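Local coordinates for protein beta-1,4-galactanase (Thielavia heterothallica, PDB 1HJS) that hydrolyses beta-1,4-galactosidic linkages in type I arabinogalactans, as a family 53 glycoside hydrolase of clan GH-A, at residues 5-10 against 39-44; 201-206 against 237-242; 111-116 against 162-167; 13-18 against 299-304. One frame throughout, in Å; residues are numbered along the deposited sequence.

Contact 1. Residues 5-10 against 39-44; sequences RGVDWS and NGVNTV. With SO4 (sulfate ion), chain H.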
loop_
_atom_site.group_PDB
_atom_site.type_symbol
_atom_site.label_atom_id
_atom_site.label_comp_id
_atom_site.label_asym_id
_atom_site.label_seq_id
_atom_site.Cartn_x
_atom_site.Cartn_y
_atom_site.Cartn_z
ATOM N N ARG A 5 10.900 3.763 -4.065
ATOM C CA ARG A 5 11.509 3.132 -2.900
ATOM C C ARG A 5 10.736 3.765 -1.756
ATOM O O ARG A 5 11.019 4.896 -1.368
ATOM C CB ARG A 5 12.993 3.502 -2.789
ATOM C CG ARG A 5 13.853 3.068 -3.970
ATOM C CD ARG A 5 15.325 3.375 -3.700
ATOM N NE ARG A 5 15.527 4.792 -3.404
ATOM C CZ ARG A 5 15.605 5.746 -4.327
ATOM N NH1 ARG A 5 15.510 5.438 -5.614
ATOM N NH2 ARG A 5 15.758 7.011 -3.963
ATOM N N GLY A 6 9.746 3.062 -1.221
ATOM C CA GLY A 6 8.982 3.682 -0.160
ATOM C C GLY A 6 8.554 2.892 1.053
ATOM O O GLY A 6 8.903 1.724 1.239
ATOM N N VAL A 7 7.796 3.580 1.896
ATOM C CA VAL A 7 7.247 3.004 3.107
ATOM C C VAL A 7 5.876 3.626 3.287
ATOM O O VAL A 7 5.597 4.709 2.756
ATOM C CB VAL A 7 8.096 3.350 4.367
ATOM C CG1 VAL A 7 9.535 2.912 4.172
ATOM C CG2 VAL A 7 8.017 4.855 4.663
ATOM N N ASP A 8 5.011 2.929 4.007
ATOM C CA ASP A 8 3.699 3.460 4.318
ATOM C C ASP A 8 3.937 4.064 5.707
ATOM O O ASP A 8 4.283 3.344 6.644
ATOM C CB ASP A 8 2.668 2.334 4.390
ATOM C CG ASP A 8 1.263 2.847 4.635
ATOM O OD1 ASP A 8 1.070 3.635 5.581
ATOM O OD2 ASP A 8 0.345 2.451 3.886
ATOM N N TRP A 9 3.778 5.379 5.836
ATOM C CA TRP A 9 4.026 6.039 7.115
ATOM C C TRP A 9 2.762 6.655 7.711
ATOM O O TRP A 9 2.835 7.560 8.544
ATOM C CB TRP A 9 5.101 7.117 6.924
ATOM C CG TRP A 9 4.603 8.391 6.281
ATOM C CD1 TRP A 9 3.667 8.506 5.287
ATOM C CD2 TRP A 9 5.024 9.726 6.589
ATOM N NE1 TRP A 9 3.479 9.831 4.963
ATOM C CE2 TRP A 9 4.300 10.600 5.745
ATOM C CE3 TRP A 9 5.946 10.270 7.498
ATOM C CZ2 TRP A 9 4.469 11.992 5.783
ATOM C CZ3 TRP A 9 6.113 11.658 7.535
ATOM C CH2 TRP A 9 5.376 12.498 6.682
ATOM N N SER A 10 1.610 6.140 7.297
ATOM C CA SER A 10 0.312 6.648 7.744
ATOM C C SER A 10 0.170 7.001 9.221
ATOM O O SER A 10 -0.395 8.040 9.558
ATOM C CB SER A 10 -0.793 5.656 7.367
ATOM O OG SER A 10 -0.768 5.357 5.981
ATOM N N ASN A 39 17.455 8.259 4.382
ATOM C CA ASN A 39 17.776 6.849 4.211
ATOM C C ASN A 39 17.400 6.247 2.857
ATOM O O ASN A 39 17.340 5.023 2.712
ATOM C CB ASN A 39 17.156 6.025 5.342
ATOM C CG ASN A 39 17.893 6.203 6.656
ATOM O OD1 ASN A 39 17.674 7.176 7.385
ATOM N ND2 ASN A 39 18.783 5.271 6.959
ATOM N N GLY A 40 17.148 7.101 1.868
ATOM C CA GLY A 40 16.836 6.607 0.535
ATOM C C GLY A 40 15.383 6.537 0.103
ATOM O O GLY A 40 15.104 6.318 -1.070
ATOM N N VAL A 41 14.454 6.708 1.034
ATOM C CA VAL A 41 13.039 6.655 0.686
ATOM C C VAL A 41 12.699 7.835 -0.225
ATOM O O VAL A 41 13.128 8.961 0.034
ATOM C CB VAL A 41 12.157 6.718 1.952
ATOM C CG1 VAL A 41 10.678 6.762 1.562
ATOM C CG2 VAL A 41 12.428 5.499 2.837
ATOM N N ASN A 42 11.946 7.584 -1.295
ATOM C CA ASN A 42 11.571 8.670 -2.200
ATOM C C ASN A 42 10.058 8.795 -2.360
ATOM O O ASN A 42 9.567 9.703 -3.029
ATOM C CB ASN A 42 12.239 8.504 -3.575
ATOM C CG ASN A 42 11.688 7.330 -4.381
ATOM O OD1 ASN A 42 10.752 6.643 -3.968
ATOM N ND2 ASN A 42 12.270 7.107 -5.551
ATOM N N THR A 43 9.320 7.899 -1.711
ATOM C CA THR A 43 7.866 7.912 -1.799
ATOM C C THR A 43 7.239 7.361 -0.528
ATOM O O THR A 43 7.718 6.375 0.030
ATOM C CB THR A 43 7.365 7.036 -2.974
ATOM O OG1 THR A 43 8.114 7.338 -4.159
ATOM C CG2 THR A 43 5.877 7.291 -3.233
ATOM N N VAL A 44 6.173 8.003 -0.068
ATOM C CA VAL A 44 5.478 7.524 1.111
ATOM C C VAL A 44 4.043 7.180 0.742
ATOM O O VAL A 44 3.390 7.892 -0.029
ATOM C CB VAL A 44 5.481 8.552 2.275
ATOM C CG1 VAL A 44 6.890 8.691 2.834
ATOM C CG2 VAL A 44 4.943 9.900 1.797
HETATM S S SO4 H . 15.296 9.091 -7.028
HETATM O O1 SO4 H . 16.555 9.500 -7.965
HETATM O O2 SO4 H . 14.718 7.931 -7.673
HETATM O O3 SO4 H . 15.706 8.856 -5.816
HETATM O O4 SO4 H . 14.405 10.211 -7.175
#

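Contact 2. Residues 201-206 against 237-242; sequences LELSDF and WNKEIA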
loop_
_atom_site.group_PDB
_atom_site.type_symbol
_atom_site.label_atom_id
_atom_site.label_comp_id
_atom_site.label_asym_id
_atom_site.label_seq_id
_atom_site.Cartn_x
_atom_site.Cartn_y
_atom_site.Cartn_z
ATOM N N LEU A 201 -14.688 -1.775 -17.021
ATOM C CA LEU A 201 -13.346 -1.351 -16.642
ATOM C C LEU A 201 -12.424 -1.839 -17.751
ATOM O O LEU A 201 -12.360 -3.037 -18.026
ATOM C CB LEU A 201 -12.915 -1.982 -15.315
ATOM C CG LEU A 201 -11.493 -1.605 -14.875
ATOM C CD1 LEU A 201 -11.457 -0.140 -14.461
ATOM C CD2 LEU A 201 -11.051 -2.484 -13.719
ATOM N N GLU A 202 -11.729 -0.915 -18.400
ATOM C CA GLU A 202 -10.814 -1.277 -19.477
ATOM C C GLU A 202 -9.382 -1.274 -18.970
ATOM O O GLU A 202 -9.075 -0.617 -17.979
ATOM C CB GLU A 202 -10.928 -0.284 -20.633
ATOM C CG GLU A 202 -12.309 -0.180 -21.243
ATOM C CD GLU A 202 -12.306 0.674 -22.490
ATOM O OE1 GLU A 202 -11.651 0.277 -23.477
ATOM O OE2 GLU A 202 -12.949 1.743 -22.484
ATOM N N LEU A 203 -8.507 -2.004 -19.657
ATOM C CA LEU A 203 -7.106 -2.052 -19.266
ATOM C C LEU A 203 -6.521 -0.647 -19.247
ATOM O O LEU A 203 -5.655 -0.340 -18.430
ATOM C CB LEU A 203 -6.295 -2.916 -20.237
ATOM C CG LEU A 203 -5.963 -4.342 -19.794
ATOM C CD1 LEU A 203 -5.027 -4.971 -20.808
ATOM C CD2 LEU A 203 -5.312 -4.329 -18.416
ATOM N N SER A 204 -7.004 0.200 -20.150
ATOM C CA SER A 204 -6.526 1.574 -20.241
ATOM C C SER A 204 -6.994 2.453 -19.084
ATOM O O SER A 204 -6.512 3.575 -18.929
ATOM C CB SER A 204 -6.973 2.201 -21.564
ATOM O OG SER A 204 -8.384 2.314 -21.628
ATOM N N ASP A 205 -7.925 1.953 -18.272
ATOM C CA ASP A 205 -8.434 2.738 -17.150
ATOM C C ASP A 205 -7.476 2.812 -15.964
ATOM O O ASP A 205 -7.611 3.688 -15.118
ATOM C CB ASP A 205 -9.793 2.211 -16.673
ATOM C CG ASP A 205 -10.924 2.517 -17.650
ATOM O OD1 ASP A 205 -10.893 3.586 -18.299
ATOM O OD2 ASP A 205 -11.861 1.696 -17.754
ATOM N N PHE A 206 -6.526 1.887 -15.879
ATOM C CA PHE A 206 -5.561 1.934 -14.785
ATOM C C PHE A 206 -4.149 1.698 -15.299
ATOM O O PHE A 206 -3.958 1.228 -16.423
ATOM C CB PHE A 206 -5.928 0.956 -13.653
ATOM C CG PHE A 206 -5.851 -0.493 -14.029
ATOM C CD1 PHE A 206 -6.790 -1.059 -14.883
ATOM C CD2 PHE A 206 -4.852 -1.305 -13.497
ATOM C CE1 PHE A 206 -6.738 -2.413 -15.202
ATOM C CE2 PHE A 206 -4.787 -2.661 -13.808
ATOM C CZ PHE A 206 -5.734 -3.218 -14.663
ATOM N N TRP A 237 -0.811 -8.714 -18.730
ATOM C CA TRP A 237 -1.399 -7.383 -18.843
ATOM C C TRP A 237 -0.434 -6.213 -19.075
ATOM O O TRP A 237 -0.868 -5.092 -19.328
ATOM C CB TRP A 237 -2.271 -7.123 -17.614
ATOM C CG TRP A 237 -3.396 -8.106 -17.504
ATOM C CD1 TRP A 237 -4.503 -8.175 -18.302
ATOM C CD2 TRP A 237 -3.495 -9.200 -16.585
ATOM N NE1 TRP A 237 -5.283 -9.246 -17.939
ATOM C CE2 TRP A 237 -4.687 -9.892 -16.888
ATOM C CE3 TRP A 237 -2.691 -9.662 -15.536
ATOM C CZ2 TRP A 237 -5.095 -11.027 -16.179
ATOM C CZ3 TRP A 237 -3.098 -10.791 -14.831
ATOM C CH2 TRP A 237 -4.290 -11.459 -15.158
ATOM N N ASN A 238 0.866 -6.474 -18.974
ATOM C CA ASN A 238 1.897 -5.465 -19.222
ATOM C C ASN A 238 1.717 -4.138 -18.469
ATOM O O ASN A 238 1.972 -3.069 -19.023
ATOM C CB ASN A 238 1.975 -5.187 -20.726
ATOM C CG ASN A 238 3.168 -4.322 -21.109
ATOM O OD1 ASN A 238 3.042 -3.401 -21.915
ATOM N ND2 ASN A 238 4.331 -4.623 -20.545
ATOM N N LYS A 239 1.303 -4.201 -17.206
ATOM C CA LYS A 239 1.124 -2.987 -16.403
ATOM C C LYS A 239 2.335 -2.825 -15.495
ATOM O O LYS A 239 3.076 -3.783 -15.279
ATOM C CB LYS A 239 -0.133 -3.099 -15.529
ATOM C CG LYS A 239 -1.441 -3.044 -16.301
ATOM C CD LYS A 239 -1.579 -1.714 -17.026
ATOM C CE LYS A 239 -2.894 -1.620 -17.775
ATOM N NZ LYS A 239 -3.005 -0.307 -18.486
ATOM N N GLU A 240 2.559 -1.623 -14.972
ATOM C CA GLU A 240 3.683 -1.440 -14.061
ATOM C C GLU A 240 3.309 -2.226 -12.814
ATOM O O GLU A 240 2.141 -2.282 -12.438
ATOM C CB GLU A 240 3.896 0.034 -13.722
ATOM C CG GLU A 240 4.379 0.866 -14.900
ATOM C CD GLU A 240 5.065 2.149 -14.462
ATOM O OE1 GLU A 240 4.511 2.849 -13.594
ATOM O OE2 GLU A 240 6.156 2.453 -14.992
ATOM N N ILE A 241 4.302 -2.833 -12.175
ATOM C CA ILE A 241 4.052 -3.662 -11.005
ATOM C C ILE A 241 4.821 -3.233 -9.761
ATOM O O ILE A 241 5.956 -2.765 -9.847
ATOM C CB ILE A 241 4.397 -5.125 -11.340
ATOM C CG1 ILE A 241 3.397 -5.649 -12.375
ATOM C CG2 ILE A 241 4.421 -5.979 -10.082
ATOM C CD1 ILE A 241 3.838 -6.920 -13.051
ATOM N N ALA A 242 4.193 -3.399 -8.602
ATOM C CA ALA A 242 4.840 -3.038 -7.349
ATOM C C ALA A 242 4.341 -3.836 -6.156
ATOM O O ALA A 242 3.176 -4.239 -6.092
ATOM C CB ALA A 242 4.647 -1.546 -7.073
#

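Contact 3. Residues 111-116 against 162-167; sequences NYTLDA and WGIKDS. With NAG (2-acetamido-2-deoxy-beta-D-glucopyranose), chain E.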
loop_
_atom_site.group_PDB
_atom_site.type_symbol
_atom_site.label_atom_id
_atom_site.label_comp_id
_atom_site.label_asym_id
_atom_site.label_seq_id
_atom_site.Cartn_x
_atom_site.Cartn_y
_atom_site.Cartn_z
ATOM N N ASN A 111 -18.044 10.680 -7.246
ATOM C CA ASN A 111 -18.082 11.984 -6.587
ATOM C C ASN A 111 -17.032 12.088 -5.492
ATOM O O ASN A 111 -16.308 13.083 -5.407
ATOM C CB ASN A 111 -19.450 12.239 -5.948
ATOM C CG ASN A 111 -20.547 12.452 -6.966
ATOM O OD1 ASN A 111 -20.287 12.577 -8.163
ATOM N ND2 ASN A 111 -21.780 12.494 -6.475
ATOM N N TYR A 112 -16.973 11.067 -4.641
ATOM C CA TYR A 112 -16.014 11.045 -3.539
ATOM C C TYR A 112 -14.576 11.117 -4.029
ATOM O O TYR A 112 -13.773 11.898 -3.518
ATOM C CB TYR A 112 -16.188 9.771 -2.706
ATOM C CG TYR A 112 -15.030 9.514 -1.755
ATOM C CD1 TYR A 112 -14.944 10.176 -0.530
ATOM C CD2 TYR A 112 -13.998 8.643 -2.106
ATOM C CE1 TYR A 112 -13.850 9.974 0.328
ATOM C CE2 TYR A 112 -12.904 8.435 -1.261
ATOM C CZ TYR A 112 -12.835 9.102 -0.049
ATOM O OH TYR A 112 -11.752 8.894 0.784
ATOM N N THR A 113 -14.248 10.280 -5.005
ATOM C CA THR A 113 -12.898 10.242 -5.552
ATOM C C THR A 113 -12.554 11.560 -6.245
ATOM O O THR A 113 -11.463 12.108 -6.057
ATOM C CB THR A 113 -12.753 9.081 -6.547
ATOM O OG1 THR A 113 -13.105 7.854 -5.892
ATOM C CG2 THR A 113 -11.317 8.983 -7.055
ATOM N N LEU A 114 -13.486 12.065 -7.044
ATOM C CA LEU A 114 -13.273 13.329 -7.746
ATOM C C LEU A 114 -13.035 14.446 -6.731
ATOM O O LEU A 114 -12.095 15.230 -6.859
ATOM C CB LEU A 114 -14.496 13.665 -8.605
ATOM C CG LEU A 114 -14.512 15.033 -9.301
ATOM C CD1 LEU A 114 -13.311 15.170 -10.226
ATOM C CD2 LEU A 114 -15.807 15.181 -10.086
ATOM N N ASP A 115 -13.898 14.510 -5.722
ATOM C CA ASP A 115 -13.804 15.520 -4.675
ATOM C C ASP A 115 -12.466 15.445 -3.941
ATOM O O ASP A 115 -11.789 16.456 -3.765
ATOM C CB ASP A 115 -14.946 15.338 -3.673
ATOM C CG ASP A 115 -14.861 16.308 -2.512
ATOM O OD1 ASP A 115 -15.087 17.519 -2.733
ATOM O OD2 ASP A 115 -14.559 15.861 -1.380
ATOM N N ALA A 116 -12.091 14.242 -3.512
ATOM C CA ALA A 116 -10.830 14.051 -2.805
ATOM C C ALA A 116 -9.651 14.481 -3.675
ATOM O O ALA A 116 -8.748 15.168 -3.208
ATOM C CB ALA A 116 -10.677 12.590 -2.395
ATOM N N TRP A 162 -12.249 7.058 -13.204
ATOM C CA TRP A 162 -12.604 8.302 -13.869
ATOM C C TRP A 162 -12.814 9.465 -12.914
ATOM O O TRP A 162 -12.806 10.618 -13.330
ATOM C CB TRP A 162 -13.807 8.091 -14.787
ATOM C CG TRP A 162 -13.355 7.431 -16.044
ATOM C CD1 TRP A 162 -13.213 6.090 -16.265
ATOM C CD2 TRP A 162 -12.822 8.086 -17.202
ATOM N NE1 TRP A 162 -12.615 5.869 -17.486
ATOM C CE2 TRP A 162 -12.365 7.077 -18.081
ATOM C CE3 TRP A 162 -12.681 9.428 -17.578
ATOM C CZ2 TRP A 162 -11.777 7.370 -19.315
ATOM C CZ3 TRP A 162 -12.094 9.720 -18.804
ATOM C CH2 TRP A 162 -11.650 8.693 -19.657
ATOM N N GLY A 163 -12.988 9.164 -11.633
ATOM C CA GLY A 163 -13.122 10.227 -10.655
ATOM C C GLY A 163 -11.758 10.897 -10.596
ATOM O O GLY A 163 -11.642 12.100 -10.362
ATOM N N ILE A 164 -10.714 10.102 -10.820
ATOM C CA ILE A 164 -9.342 10.604 -10.823
ATOM C C ILE A 164 -9.068 11.320 -12.144
ATOM O O ILE A 164 -8.580 12.454 -12.162
ATOM C CB ILE A 164 -8.314 9.454 -10.687
ATOM C CG1 ILE A 164 -8.470 8.764 -9.329
ATOM C CG2 ILE A 164 -6.898 9.996 -10.847
ATOM C CD1 ILE A 164 -8.236 9.680 -8.153
ATOM N N LYS A 165 -9.387 10.645 -13.246
ATOM C CA LYS A 165 -9.170 11.193 -14.581
ATOM C C LYS A 165 -9.902 12.512 -14.846
ATOM O O LYS A 165 -9.407 13.355 -15.598
ATOM C CB LYS A 165 -9.564 10.155 -15.635
ATOM C CG LYS A 165 -8.654 8.923 -15.648
ATOM C CD LYS A 165 -9.187 7.842 -16.580
ATOM C CE LYS A 165 -8.334 6.585 -16.523
ATOM N NZ LYS A 165 -6.956 6.797 -17.070
ATOM N N ASP A 166 -11.072 12.695 -14.240
ATOM C CA ASP A 166 -11.833 13.930 -14.437
ATOM C C ASP A 166 -11.467 15.018 -13.432
ATOM O O ASP A 166 -12.011 16.121 -13.486
ATOM C CB ASP A 166 -13.341 13.670 -14.339
ATOM C CG ASP A 166 -13.877 12.851 -15.503
ATOM O OD1 ASP A 166 -13.197 12.763 -16.545
ATOM O OD2 ASP A 166 -14.992 12.305 -15.380
ATOM N N SER A 167 -10.546 14.714 -12.522
ATOM C CA SER A 167 -10.142 15.679 -11.501
ATOM C C SER A 167 -9.162 16.716 -12.029
ATOM O O SER A 167 -8.673 16.613 -13.157
ATOM C CB SER A 167 -9.503 14.962 -10.311
ATOM O OG SER A 167 -8.193 14.534 -10.632
HETATM C C1 NAG E . -22.851 13.141 -7.206
HETATM C C2 NAG E . -24.181 12.848 -6.508
HETATM C C3 NAG E . -25.330 13.564 -7.227
HETATM C C4 NAG E . -25.020 15.053 -7.402
HETATM C C5 NAG E . -23.647 15.231 -8.057
HETATM C C6 NAG E . -23.242 16.688 -8.152
HETATM C C7 NAG E . -24.544 10.756 -5.362
HETATM C C8 NAG E . -25.152 9.363 -5.431
HETATM N N2 NAG E . -24.416 11.416 -6.509
HETATM O O3 NAG E . -26.527 13.416 -6.479
HETATM O O4 NAG E . -26.018 15.655 -8.213
HETATM O O5 NAG E . -22.631 14.557 -7.281
HETATM O O6 NAG E . -22.224 16.869 -9.122
HETATM O O7 NAG E . -24.198 11.224 -4.276
#

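Contact 4. Residues 13-18 against 299-304; sequences VVEERA and AWIHNA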
loop_
_atom_site.group_PDB
_atom_site.type_symbol
_atom_site.label_atom_id
_atom_site.label_comp_id
_atom_site.label_asym_id
_atom_site.label_seq_id
_atom_site.Cartn_x
_atom_site.Cartn_y
_atom_site.Cartn_z
ATOM N N VAL A 13 1.477 10.826 12.436
ATOM C CA VAL A 13 0.871 11.794 13.349
ATOM C C VAL A 13 0.245 11.117 14.568
ATOM O O VAL A 13 0.266 11.660 15.671
ATOM C CB VAL A 13 -0.184 12.669 12.620
ATOM C CG1 VAL A 13 -1.057 13.407 13.632
ATOM C CG2 VAL A 13 0.531 13.680 11.729
ATOM N N VAL A 14 -0.312 9.927 14.371
ATOM C CA VAL A 14 -0.908 9.204 15.488
ATOM C C VAL A 14 0.183 8.943 16.527
ATOM O O VAL A 14 -0.030 9.116 17.727
ATOM C CB VAL A 14 -1.514 7.853 15.026
ATOM C CG1 VAL A 14 -1.903 7.008 16.238
ATOM C CG2 VAL A 14 -2.744 8.105 14.165
ATOM N N GLU A 15 1.359 8.537 16.053
ATOM C CA GLU A 15 2.482 8.254 16.942
ATOM C C GLU A 15 3.084 9.507 17.571
ATOM O O GLU A 15 3.431 9.503 18.749
ATOM C CB GLU A 15 3.565 7.478 16.191
ATOM C CG GLU A 15 3.206 6.020 15.943
ATOM C CD GLU A 15 3.202 5.187 17.219
ATOM O OE1 GLU A 15 2.527 5.578 18.195
ATOM O OE2 GLU A 15 3.875 4.134 17.242
ATOM N N GLU A 16 3.212 10.575 16.793
ATOM C CA GLU A 16 3.763 11.811 17.334
ATOM C C GLU A 16 2.842 12.315 18.441
ATOM O O GLU A 16 3.305 12.793 19.475
ATOM C CB GLU A 16 3.903 12.863 16.228
ATOM C CG GLU A 16 4.856 12.433 15.121
ATOM C CD GLU A 16 4.938 13.429 13.982
ATOM O OE1 GLU A 16 3.959 14.169 13.755
ATOM O OE2 GLU A 16 5.980 13.453 13.296
ATOM N N ARG A 17 1.533 12.192 18.230
ATOM C CA ARG A 17 0.565 12.635 19.230
ATOM C C ARG A 17 0.613 11.738 20.459
ATOM O O ARG A 17 0.179 12.129 21.541
ATOM C CB ARG A 17 -0.850 12.624 18.655
ATOM C CG ARG A 17 -1.119 13.732 17.656
ATOM C CD ARG A 17 -2.500 13.583 17.056
ATOM N NE ARG A 17 -2.784 14.641 16.095
ATOM C CZ ARG A 17 -3.802 14.618 15.241
ATOM N NH1 ARG A 17 -4.636 13.587 15.222
ATOM N NH2 ARG A 17 -3.980 15.630 14.403
ATOM N N ALA A 18 1.131 10.528 20.285
ATOM C CA ALA A 18 1.240 9.586 21.393
ATOM C C ALA A 18 2.555 9.796 22.137
ATOM O O ALA A 18 2.887 9.039 23.051
ATOM C CB ALA A 18 1.149 8.154 20.887
ATOM N N ALA A 299 7.695 2.632 11.210
ATOM C CA ALA A 299 7.827 3.437 12.423
ATOM C C ALA A 299 6.679 3.364 13.426
ATOM O O ALA A 299 6.629 4.165 14.363
ATOM C CB ALA A 299 8.076 4.900 12.034
ATOM N N TRP A 300 5.770 2.410 13.250
ATOM C CA TRP A 300 4.628 2.275 14.154
ATOM C C TRP A 300 5.037 1.438 15.368
ATOM O O TRP A 300 4.563 0.309 15.558
ATOM C CB TRP A 300 3.466 1.604 13.417
ATOM C CG TRP A 300 2.127 1.847 14.034
ATOM C CD1 TRP A 300 1.867 2.425 15.249
ATOM C CD2 TRP A 300 0.856 1.496 13.477
ATOM N NE1 TRP A 300 0.515 2.450 15.477
ATOM C CE2 TRP A 300 -0.129 1.887 14.406
ATOM C CE3 TRP A 300 0.455 0.884 12.279
ATOM C CZ2 TRP A 300 -1.497 1.689 14.178
ATOM C CZ3 TRP A 300 -0.907 0.684 12.052
ATOM C CH2 TRP A 300 -1.865 1.087 13.001
ATOM N N ILE A 301 5.907 2.007 16.195
ATOM C CA ILE A 301 6.420 1.303 17.361
ATOM C C ILE A 301 5.411 0.905 18.439
ATOM O O ILE A 301 5.686 -0.000 19.225
ATOM C CB ILE A 301 7.586 2.093 18.000
ATOM C CG1 ILE A 301 7.100 3.448 18.515
ATOM C CG2 ILE A 301 8.695 2.284 16.966
ATOM C CD1 ILE A 301 8.196 4.268 19.175
ATOM N N HIS A 302 4.250 1.557 18.484
ATOM C CA HIS A 302 3.242 1.195 19.475
ATOM C C HIS A 302 2.335 0.075 18.962
ATOM O O HIS A 302 1.375 -0.323 19.622
ATOM C CB HIS A 302 2.410 2.415 19.885
ATOM C CG HIS A 302 3.129 3.342 20.815
ATOM N ND1 HIS A 302 3.475 4.631 20.468
ATOM C CD2 HIS A 302 3.592 3.155 22.075
ATOM C CE1 HIS A 302 4.121 5.198 21.472
ATOM N NE2 HIS A 302 4.205 4.324 22.460
ATOM N N ASN A 303 2.655 -0.425 17.774
ATOM C CA ASN A 303 1.922 -1.528 17.151
ATOM C C ASN A 303 3.016 -2.331 16.452
ATOM O O ASN A 303 2.920 -2.655 15.272
ATOM C CB ASN A 303 0.907 -0.993 16.136
ATOM C CG ASN A 303 0.126 -2.102 15.439
ATOM O OD1 ASN A 303 -0.263 -3.091 16.063
ATOM N ND2 ASN A 303 -0.114 -1.934 14.139
ATOM N N ALA A 304 4.058 -2.638 17.220
ATOM C CA ALA A 304 5.241 -3.339 16.727
ATOM C C ALA A 304 5.020 -4.578 15.877
ATOM O O ALA A 304 5.741 -4.791 14.901
ATOM C CB ALA A 304 6.159 -3.676 17.898
#

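Contact 1. Residues 5-10 against 39-44
Gly6 pairs with Thr43 and Val7 with Val44 in parallel register. The CA atoms of Gly6 and Thr43 lie 4.7 Å apart. Asn42 N gives a nearly straight hydrogen bond of 2.8 Å to Arg5 O. The bonds from Thr43 N to Arg5 O and from Val7 N to Thr43 O are weak. Gly6 has no side chain, and a CB there would run into Thr43 O. These are the first two strands of the eight-stranded (beta/alpha)8 barrel. Helix 32-38 makes the crossover between them and ends in a Schellman motif with Gly40 at C-prime.

Arg5 turns back through a bend at chi3 (-56°). Its NE and NH2 both hold Gly40 O, NE at 2.8 Å, with the oxygen close to the guanidinium plane. NH2 also bonds O3 of a sulfate, probably from the crystallisation liquor, at 2.6 Å, and Asn42 ND2 lies over one guanidinium face. A methionine in place of Arg5 would probably leave Gly40 O without both of these donors and the sulfate without the short bond from NH2. Asn42 OD1 accepts from Arg5 N at 2.9 Å and from Thr43 OG1, on opposite faces of its amide plane. Further along, Val44 CB sits over the five-membered ring of Trp9, 3.8 Å from the ring centroid. The indole NE1 is held by Gln46. The side chains of Val7 and Val41 cross at about a right angle, touching through CG1 and CG2.

Contact 2. Residues 201-206 against 237-242
Leu203 opens the contact with its CD2 methyl, which lies 3.9 Å from Trp237 CD1 and 3.7 Å from Lys239 CE. Its side chain crosses that of Trp237 at about a right angle. The backbone O of Leu203 accepts a 2.7 Å hydrogen bond from Lys239 NZ, which stands above the carbonyl plane. Residues 203-205 form a short 3-10 turn. It belongs to the loop that leads from helix 185-196 into barrel strand 208-212, while 237-242 runs from the end of helix 223-237 into the next strand, 240-245. Asp205 steadies the turn from within, as its OD2 takes the backbone N of Glu202 at 2.7 Å. Phe206 O is the second acceptor of Lys239 NZ, also at 2.7 Å, and is met nearly head-on. The lysine chain bends at chi2 (-62°) and is extended beyond it, which carries NZ to both carbonyls. Its CG passes 4.2 Å from Phe206 CE2. The ammonium group lies above the Phe206 ring, but so far off that any cation-pi attraction is weak.

Contact 3. Residues 111-116 against 162-167
Apolar packing dominates where Thr113 and Leu114 meet the end of helix 150-165. Thr113 CG2 presses on Ile164 CD1 at 3.3 Å, tighter than usual for two carbons. The methyl lies opposite the backbone N about chi1, while OG1 turns back to Leu109 O and also meets Tyr82 OH. Leu114 CD1 reaches past the helix end, to Ser167 CA at 3.5 Å, and also touches Ser167 CB.

Leu114 CA comes within 3.3 Å of Gly163 O in a CA-H...O contact, and Leu114 CA and Gly163 CA are 4.3 Å apart. Gly163 makes this possible: a CB would collide with Thr113 CB. Helices 102-122 and 150-165 are neighbours in the outer layer of the (beta/alpha)8 barrel.

Polar bonds finish the helix end. Ser167 OG bonds Ile164 O at 2.6 Å, in the carbonyl plane on a lone pair. Asp166 OD2 is hydrogen-bonded to Tyr110 OH of helix 102-122.

Asn111, whose CB is directed away from helix 150-165, carries an N-acetylglucosamine, its ND2 covalently bonded to C1.

Contact 4. Residues 13-18 against 299-304
Glu15 sets its carboxylate against the edges of two rings, His302 and Trp300. The plane of the carboxylate is turned 67° from the imidazole and 75° from the indole. OE1 lies near the imidazole plane and takes a nearly straight 2.6 Å hydrogen bond from His302 ND1. OE2 uses its syn lone pair for the backbone N of His302, at 2.9 Å. The same OE2 lies in the indole plane, 3.3 Å from Trp300 CD1. A bend at chi2 (-70°) brings the carboxylate round to this edge. Ala18 CB adds a looser contact with His302 CE1.

The contact joins helix 12-17, which follows the first barrel strand, to the loop after the last strand, 290-296. Trp300 is the centre of an inverse gamma turn in that loop. A glutamine in place of Glu15 would probably weaken the hold on His302, leaving the imidazole without its charged mate. Glu15 is buried, and its charge would probably favour the protonated form of His302.

In the fold
All four contacts belong to one (beta/alpha)8 barrel. Contact 1 joins its first two strands, and contact 4 follows directly in sequence, since strand 4-8 runs on to helix 12-17; their centres are 16 Å apart. Both come within about 10 Å of the probable nucleophile: the side chains of Val7 in contact 1 and Trp300 in contact 4 are each that far from that of Glu245. Contacts 2 and 3 lie away from the annotated sites. They touch each other, with Asp205 OD1 and Trp162 NE1 3.0 Å apart in a probable hydrogen bond. Contacts 2 and 4 sit on opposite sides of the chain's centre, 34 Å between centres.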